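RE68036p (Drosophila melanogaster, PDB 1SQH) is of unknown function but is probably an acyltransferase with two acetyltransferase-like domains, possibly acting on glycine. Local coordinates at residues A[125-130]-A[295-300]; A[151-156]-A[272-277]. All coordinates share one frame; numbering follows the deposited sequence.

Contact 1: residues A[125-130]-A[295-300]; sequences TNVDLG and EWIKLV
Thr125 and the backbone of Asn126 lie over one face of the Trp296 indole. Thr125 CA stands 3.9 Å from the centroid of the five-membered ring and 10° off its normal, a CH-pi contact, while Thr125 CG2 reaches Trp296 NE1 at 3.4 Å. The Trp296 chi1 of -111°, off any staggered value, swings the indole across the corner at Asn126, whose left-handed backbone suits asparagine. Cutting Trp296 back to an alanine would probably strip the ring from Thr125 CA and the Asn126 backbone, opening a gap. Next along the chain, Val127 and Glu295 form an antiparallel hydrogen-bonded pair: Val127 N gives to Glu295 O at 2.9 Å, and Glu295 N to Val127 O. Branched Val127 and Ile297 suit the buried side facing helix 129-141; Val127 CG2 meets Ile297 CD1 at 4.3 Å. Thr125 OG1 donates to Asn126 OD1 at 2.8 Å, from above the carbonyl plane; Val93 O is a second acceptor, so the single proton is probably shared. That bond and one from ND2 to Ser94 OG together set the amide. Buried Glu295 has a salt bridge to Lys136, which would favour its charged form. The join rests on paired backbone atoms and an aromatic lid.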
ATOM      1  N   THR A 125      -8.889   2.527  -1.482  1.00 21.89           N
ATOM      2  CA  THR A 125      -7.756   2.411  -0.550  1.00 21.62           C
ATOM      3  C   THR A 125      -7.339   3.699   0.162  1.00 21.28           C
ATOM      4  O   THR A 125      -7.454   4.802  -0.383  1.00 20.69           O
ATOM      5  CB  THR A 125      -6.510   1.847  -1.279  1.00 21.34           C
ATOM      6  OG1 THR A 125      -6.067   2.785  -2.272  1.00 21.01           O
ATOM      7  CG2 THR A 125      -6.842   0.520  -1.956  1.00 19.06           C
ATOM      8  N   ASN A 126      -6.828   3.544   1.379  1.00 20.38           N
ATOM      9  CA  ASN A 126      -6.372   4.676   2.194  1.00 20.66           C
ATOM     10  C   ASN A 126      -7.279   5.913   2.140  1.00 20.61           C
ATOM     11  O   ASN A 126      -6.811   7.024   1.877  1.00 20.48           O
ATOM     12  CB  ASN A 126      -4.922   5.067   1.815  1.00 17.69           C
ATOM     13  CG  ASN A 126      -4.689   5.120   0.309  1.00 20.83           C
ATOM     14  OD1 ASN A 126      -4.478   4.082  -0.349  1.00 21.31           O
ATOM     15  ND2 ASN A 126      -4.733   6.327  -0.253  1.00 16.52           N
ATOM     16  N   VAL A 127      -8.567   5.719   2.421  1.00 21.45           N
ATOM     17  CA  VAL A 127      -9.541   6.811   2.399  1.00 21.02           C
ATOM     18  C   VAL A 127      -9.533   7.603   3.694  1.00 21.42           C
ATOM     19  O   VAL A 127      -9.666   7.028   4.778  1.00 21.58           O
ATOM     20  CB  VAL A 127     -10.990   6.302   2.196  1.00 20.74           C
ATOM     21  CG1 VAL A 127     -11.914   7.487   1.942  1.00 20.96           C
ATOM     22  CG2 VAL A 127     -11.049   5.300   1.057  1.00 19.09           C
ATOM     23  N   ASP A 128      -9.385   8.920   3.570  1.00 21.91           N
ATOM     24  CA  ASP A 128      -9.365   9.810   4.729  1.00 26.21           C
ATOM     25  C   ASP A 128     -10.711   9.725   5.442  1.00 28.07           C
ATOM     26  O   ASP A 128     -11.758   9.597   4.796  1.00 28.90           O
ATOM     27  CB  ASP A 128      -9.111  11.248   4.281  1.00 27.36           C
ATOM     28  CG  ASP A 128      -8.936  12.196   5.441  1.00 30.37           C
ATOM     29  OD1 ASP A 128      -7.778  12.434   5.850  1.00 29.86           O
ATOM     30  OD2 ASP A 128      -9.960  12.694   5.955  1.00 32.23           O
ATOM     31  N   LEU A 129     -10.692   9.793   6.768  1.00 28.43           N
ATOM     32  CA  LEU A 129     -11.930   9.706   7.537  1.00 31.47           C
ATOM     33  C   LEU A 129     -12.968  10.755   7.133  1.00 32.95           C
ATOM     34  O   LEU A 129     -14.167  10.544   7.302  1.00 35.34           O
ATOM     35  CB  LEU A 129     -11.627   9.830   9.031  1.00 32.00           C
ATOM     36  CG  LEU A 129     -10.794   8.667   9.576  1.00 35.06           C
ATOM     37  CD1 LEU A 129     -10.429   8.913  11.033  1.00 34.86           C
ATOM     38  CD2 LEU A 129     -11.581   7.373   9.419  1.00 35.48           C
ATOM     39  N   GLY A 130     -12.508  11.876   6.590  1.00 32.46           N
ATOM     40  CA  GLY A 130     -13.431  12.923   6.200  1.00 32.46           C
ATOM     41  C   GLY A 130     -14.101  12.703   4.858  1.00 32.18           C
ATOM     42  O   GLY A 130     -14.981  13.475   4.474  1.00 31.96           O
ATOM     43  N   GLU A 295      -9.643   4.358   6.046  1.00 25.17           N
ATOM     44  CA  GLU A 295     -10.498   3.214   5.783  1.00 27.37           C
ATOM     45  C   GLU A 295     -10.198   2.618   4.417  1.00 26.39           C
ATOM     46  O   GLU A 295      -9.754   3.308   3.500  1.00 25.25           O
ATOM     47  CB  GLU A 295     -11.988   3.594   5.871  1.00 28.80           C
ATOM     48  CG  GLU A 295     -12.589   3.425   7.263  1.00 31.18           C
ATOM     49  CD  GLU A 295     -14.073   3.762   7.323  1.00 33.75           C
ATOM     50  OE1 GLU A 295     -14.838   3.288   6.460  1.00 37.16           O
ATOM     51  OE2 GLU A 295     -14.485   4.494   8.243  1.00 34.72           O
ATOM     52  N   TRP A 296     -10.390   1.310   4.319  1.00 25.93           N
ATOM     53  CA  TRP A 296     -10.231   0.592   3.068  1.00 25.76           C
ATOM     54  C   TRP A 296     -11.680   0.185   2.813  1.00 26.90           C
ATOM     55  O   TRP A 296     -12.263  -0.580   3.583  1.00 26.03           O
ATOM     56  CB  TRP A 296      -9.349  -0.631   3.258  1.00 23.24           C
ATOM     57  CG  TRP A 296      -8.015  -0.511   2.584  1.00 23.78           C
ATOM     58  CD1 TRP A 296      -7.606  -1.166   1.457  1.00 23.03           C
ATOM     59  CD2 TRP A 296      -6.909   0.307   3.000  1.00 21.28           C
ATOM     60  NE1 TRP A 296      -6.312  -0.812   1.146  1.00 23.29           N
ATOM     61  CE2 TRP A 296      -5.862   0.090   2.076  1.00 22.71           C
ATOM     62  CE3 TRP A 296      -6.703   1.200   4.064  1.00 20.98           C
ATOM     63  CZ2 TRP A 296      -4.615   0.738   2.185  1.00 20.83           C
ATOM     64  CZ3 TRP A 296      -5.455   1.848   4.170  1.00 20.66           C
ATOM     65  CH2 TRP A 296      -4.434   1.606   3.234  1.00 19.12           C
ATOM     66  N   ILE A 297     -12.275   0.729   1.761  1.00 26.44           N
ATOM     67  CA  ILE A 297     -13.668   0.430   1.479  1.00 27.32           C
ATOM     68  C   ILE A 297     -13.838  -0.479   0.277  1.00 27.86           C
ATOM     69  O   ILE A 297     -13.669  -0.052  -0.867  1.00 29.52           O
ATOM     70  CB  ILE A 297     -14.456   1.723   1.243  1.00 27.09           C
ATOM     71  CG1 ILE A 297     -14.221   2.688   2.416  1.00 27.61           C
ATOM     72  CG2 ILE A 297     -15.925   1.406   1.102  1.00 27.40           C
ATOM     73  CD1 ILE A 297     -14.941   4.023   2.292  1.00 24.84           C
ATOM     74  N   LYS A 298     -14.161  -1.738   0.545  1.00 26.76           N
ATOM     75  CA  LYS A 298     -14.371  -2.710  -0.517  1.00 28.70           C
ATOM     76  C   LYS A 298     -15.844  -2.698  -0.922  1.00 30.42           C
ATOM     77  O   LYS A 298     -16.723  -2.980  -0.103  1.00 30.63           O
ATOM     78  CB  LYS A 298     -13.964  -4.102  -0.027  1.00 27.88           C
ATOM     79  CG  LYS A 298     -14.341  -5.257  -0.940  1.00 28.81           C
ATOM     80  CD  LYS A 298     -13.715  -5.149  -2.321  1.00 30.46           C
ATOM     81  CE  LYS A 298     -14.059  -6.384  -3.148  1.00 29.12           C
ATOM     82  NZ  LYS A 298     -13.730  -6.241  -4.593  1.00 27.17           N
ATOM     83  N   LEU A 299     -16.101  -2.343  -2.179  1.00 32.00           N
ATOM     84  CA  LEU A 299     -17.460  -2.314  -2.722  1.00 33.56           C
ATOM     85  C   LEU A 299     -17.770  -3.692  -3.305  1.00 33.87           C
ATOM     86  O   LEU A 299     -16.980  -4.226  -4.085  1.00 34.42           O
ATOM     87  CB  LEU A 299     -17.565  -1.256  -3.826  1.00 32.95           C
ATOM     88  CG  LEU A 299     -17.878   0.199  -3.448  1.00 31.86           C
ATOM     89  CD1 LEU A 299     -17.145   0.591  -2.194  1.00 32.49           C
ATOM     90  CD2 LEU A 299     -17.506   1.113  -4.605  1.00 31.91           C
ATOM     91  N   VAL A 300     -18.902  -4.281  -2.921  1.00 35.44           N
ATOM     92  CA  VAL A 300     -19.262  -5.606  -3.442  1.00 36.91           C
ATOM     93  C   VAL A 300     -19.898  -5.483  -4.827  1.00 36.30           C
ATOM     94  O   VAL A 300     -20.762  -4.634  -5.052  1.00 33.39           O
ATOM     95  CB  VAL A 300     -20.250  -6.354  -2.501  1.00 39.41           C
ATOM     96  CG1 VAL A 300     -19.816  -6.195  -1.051  1.00 37.59           C
ATOM     97  CG2 VAL A 300     -21.668  -5.845  -2.706  1.00 41.26           C
TER

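Contact 2: residues A[151-156]-A[272-277]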
ATOM      1  N   GLN A 151     -11.323  -0.296   9.215  1.00 28.57           N
ATOM      2  CA  GLN A 151     -10.405   0.731   9.687  1.00 28.58           C
ATOM      3  C   GLN A 151      -8.970   0.221   9.785  1.00 27.71           C
ATOM      4  O   GLN A 151      -8.705  -0.864  10.307  1.00 26.06           O
ATOM      5  CB  GLN A 151     -10.863   1.244  11.047  1.00 28.94           C
ATOM      6  CG  GLN A 151     -12.273   1.807  11.036  1.00 31.66           C
ATOM      7  CD  GLN A 151     -12.355   3.211  11.622  1.00 32.61           C
ATOM      8  OE1 GLN A 151     -11.878   3.470  12.737  1.00 35.85           O
ATOM      9  NE2 GLN A 151     -12.967   4.121  10.874  1.00 32.21           N
ATOM     10  N   CYS A 152      -8.044   1.023   9.274  1.00 27.10           N
ATOM     11  CA  CYS A 152      -6.639   0.663   9.302  1.00 24.99           C
ATOM     12  C   CYS A 152      -5.812   1.760   9.966  1.00 23.83           C
ATOM     13  O   CYS A 152      -6.085   2.949   9.789  1.00 21.89           O
ATOM     14  CB  CYS A 152      -6.142   0.417   7.877  1.00 24.77           C
ATOM     15  SG  CYS A 152      -7.083  -0.865   7.011  1.00 27.53           S
ATOM     16  N   PHE A 153      -4.820   1.359  10.759  1.00 21.70           N
ATOM     17  CA  PHE A 153      -3.955   2.335  11.407  1.00 21.23           C
ATOM     18  C   PHE A 153      -2.706   2.520  10.555  1.00 20.45           C
ATOM     19  O   PHE A 153      -2.100   1.539  10.095  1.00 21.86           O
ATOM     20  CB  PHE A 153      -3.511   1.881  12.811  1.00 21.37           C
ATOM     21  CG  PHE A 153      -4.627   1.781  13.822  1.00 21.98           C
ATOM     22  CD1 PHE A 153      -5.793   2.537  13.689  1.00 22.63           C
ATOM     23  CD2 PHE A 153      -4.495   0.941  14.933  1.00 22.56           C
ATOM     24  CE1 PHE A 153      -6.812   2.457  14.647  1.00 21.69           C
ATOM     25  CE2 PHE A 153      -5.505   0.855  15.897  1.00 20.38           C
ATOM     26  CZ  PHE A 153      -6.666   1.617  15.746  1.00 21.99           C
ATOM     27  N   GLY A 154      -2.343   3.777  10.328  1.00 18.90           N
ATOM     28  CA  GLY A 154      -1.135   4.077   9.588  1.00 19.59           C
ATOM     29  C   GLY A 154      -0.031   4.261  10.629  1.00 19.84           C
ATOM     30  O   GLY A 154       0.034   5.314  11.276  1.00 19.18           O
HETATM   31  N   MSE A 155       0.818   3.248  10.808  1.00 20.03           N
HETATM   32  CA  MSE A 155       1.914   3.315  11.787  1.00 22.17           C
HETATM   33  C   MSE A 155       3.157   3.918  11.133  1.00 20.21           C
HETATM   34  O   MSE A 155       3.497   3.562  10.003  1.00 17.22           O
HETATM   35  CB  MSE A 155       2.238   1.921  12.335  1.00 25.26           C
HETATM   36  CG  MSE A 155       2.083   1.810  13.862  1.00 36.41           C
HETATM   37 SE   MSE A 155       0.202   1.943  14.311  1.00 36.54          SE
HETATM   38  CE  MSE A 155      -0.411   0.881  12.812  1.00 41.51           C
ATOM     39  N   VAL A 156       3.830   4.821  11.852  1.00 19.36           N
ATOM     40  CA  VAL A 156       5.006   5.524  11.320  1.00 18.29           C
ATOM     41  C   VAL A 156       6.271   5.462  12.177  1.00 17.82           C
ATOM     42  O   VAL A 156       6.224   5.597  13.406  1.00 15.36           O
ATOM     43  CB  VAL A 156       4.673   7.023  11.059  1.00 18.95           C
ATOM     44  CG1 VAL A 156       5.882   7.754  10.489  1.00 17.84           C
ATOM     45  CG2 VAL A 156       3.497   7.137  10.102  1.00 16.93           C
ATOM     46  N   ILE A 272      -2.083  -1.530   9.179  1.00 22.70           N
ATOM     47  CA  ILE A 272      -2.608  -2.707   9.861  1.00 22.24           C
ATOM     48  C   ILE A 272      -4.066  -2.505  10.240  1.00 23.77           C
ATOM     49  O   ILE A 272      -4.497  -1.381  10.518  1.00 23.85           O
ATOM     50  CB  ILE A 272      -1.818  -3.043  11.163  1.00 21.72           C
ATOM     51  CG1 ILE A 272      -2.008  -1.940  12.196  1.00 21.05           C
ATOM     52  CG2 ILE A 272      -0.343  -3.246  10.850  1.00 19.84           C
ATOM     53  CD1 ILE A 272      -1.513  -2.308  13.604  1.00 22.98           C
ATOM     54  N   VAL A 273      -4.819  -3.602  10.244  1.00 24.99           N
ATOM     55  CA  VAL A 273      -6.227  -3.575  10.617  1.00 26.42           C
ATOM     56  C   VAL A 273      -6.290  -3.130  12.070  1.00 25.20           C
ATOM     57  O   VAL A 273      -5.493  -3.573  12.887  1.00 24.82           O
ATOM     58  CB  VAL A 273      -6.860  -4.967  10.458  1.00 27.29           C
ATOM     59  CG1 VAL A 273      -8.260  -4.971  11.034  1.00 32.22           C
ATOM     60  CG2 VAL A 273      -6.906  -5.330   8.987  1.00 28.11           C
ATOM     61  N   ALA A 274      -7.238  -2.253  12.387  1.00 25.32           N
ATOM     62  CA  ALA A 274      -7.360  -1.709  13.738  1.00 27.46           C
ATOM     63  C   ALA A 274      -7.477  -2.748  14.843  1.00 27.56           C
ATOM     64  O   ALA A 274      -7.126  -2.480  15.990  1.00 27.67           O
ATOM     65  CB  ALA A 274      -8.546  -0.734  13.805  1.00 27.76           C
ATOM     66  N   THR A 275      -7.962  -3.932  14.495  1.00 28.08           N
ATOM     67  CA  THR A 275      -8.138  -4.995  15.468  1.00 29.76           C
ATOM     68  C   THR A 275      -6.920  -5.910  15.558  1.00 30.51           C
ATOM     69  O   THR A 275      -6.895  -6.849  16.353  1.00 31.79           O
ATOM     70  CB  THR A 275      -9.359  -5.834  15.112  1.00 29.67           C
ATOM     71  OG1 THR A 275      -9.160  -6.416  13.822  1.00 31.17           O
ATOM     72  CG2 THR A 275     -10.598  -4.976  15.073  1.00 30.20           C
ATOM     73  N   ASN A 276      -5.907  -5.650  14.740  1.00 30.44           N
ATOM     74  CA  ASN A 276      -4.703  -6.469  14.783  1.00 29.66           C
ATOM     75  C   ASN A 276      -3.853  -5.951  15.952  1.00 30.70           C
ATOM     76  O   ASN A 276      -2.760  -5.395  15.761  1.00 28.25           O
ATOM     77  CB  ASN A 276      -3.932  -6.340  13.476  1.00 28.64           C
ATOM     78  CG  ASN A 276      -2.912  -7.432  13.304  1.00 31.16           C
ATOM     79  OD1 ASN A 276      -2.393  -7.971  14.285  1.00 33.69           O
ATOM     80  ND2 ASN A 276      -2.606  -7.765  12.060  1.00 31.01           N
ATOM     81  N   TRP A 277      -4.365  -6.136  17.167  1.00 31.52           N
ATOM     82  CA  TRP A 277      -3.682  -5.661  18.364  1.00 32.01           C
ATOM     83  C   TRP A 277      -2.244  -6.155  18.475  1.00 30.52           C
ATOM     84  O   TRP A 277      -1.359  -5.415  18.912  1.00 27.72           O
ATOM     85  CB  TRP A 277      -4.452  -6.078  19.621  1.00 33.71           C
ATOM     86  CG  TRP A 277      -4.416  -7.550  19.874  1.00 38.08           C
ATOM     87  CD1 TRP A 277      -5.320  -8.482  19.446  1.00 40.11           C
ATOM     88  CD2 TRP A 277      -3.411  -8.269  20.604  1.00 39.72           C
ATOM     89  NE1 TRP A 277      -4.943  -9.739  19.870  1.00 39.62           N
ATOM     90  CE2 TRP A 277      -3.774  -9.637  20.581  1.00 40.81           C
ATOM     91  CE3 TRP A 277      -2.237  -7.891  21.275  1.00 39.64           C
ATOM     92  CZ2 TRP A 277      -3.001 -10.630  21.207  1.00 42.65           C
ATOM     93  CZ3 TRP A 277      -1.467  -8.880  21.898  1.00 39.98           C
ATOM     94  CH2 TRP A 277      -1.856 -10.232  21.858  1.00 41.58           C
TER
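The ring of Phe153 carries the methyl of Ala274 on one face. Ala274 CB is 3.9 Å from the ring centroid and 25° off the normal, a CH-pi contact displaced toward the rim, where Phe153 CZ comes within 3.6 Å of it. The amino group of Lys290, on the adjoining strand, makes a cation-pi contact with the same ring. Phe153 CG lies beside its own backbone N (chi1 -66°), which turns the ring back toward Gln151, where it meets Ala274. Alanine suits that place: its single methyl rests on the ring while the chain begins to turn. The backbones hold the two together. Phe153 and Ile272 form an antiparallel hydrogen-bonded pair, with Phe153 N to Ile272 O at 2.8 Å and a longer return bond of 3.2 Å from Ile272 N to Phe153 O. Ala274 N adds a third bond, 2.9 Å to Gln151 O. Between them Cys152 and Val273 are a non-hydrogen-bonded pair, and Cys152 CA makes a CA-H...O contact with Ile272 O. The flexible Met155, a selenomethionine, bends at chi2 and chi3 and crosses Ile272 at about a right angle; its CE lies 3.3 Å from Ile272 CG1, tight enough to leave the exact position of that methyl doubtful. Past the pairing, a type I turn from Val273 to Asn276 leads into helix 277-286, where Asn276 is the N-cap and OD1 accepts from Ser279 N. That helix packs through Glu280 and Leu283 on Ile272, and strand 289-299 borders strand 147-157 on its other side.

How the contacts relate
Contact 1 and contact 2 lie about 13 Å apart, centre to centre, in one mixed sheet, and contact 2 is nested inside the loop that contact 1 closes. Strand 289-299 lies between strands 123-128 and 147-157, and strand 268-273 ends the row. The last strand of the C-terminal half thus pairs with the N-terminal half, and strand 147-157 with the C-terminal one, which looks like an exchange of final strands between two acetyltransferase-like halves. Side chains bridge the contacts directly: Gln151 NE2 is 3.1 Å from Glu295 OE2, a probable hydrogen bond, and Cys152 SG packs 3.6 Å from Trp296 CE3.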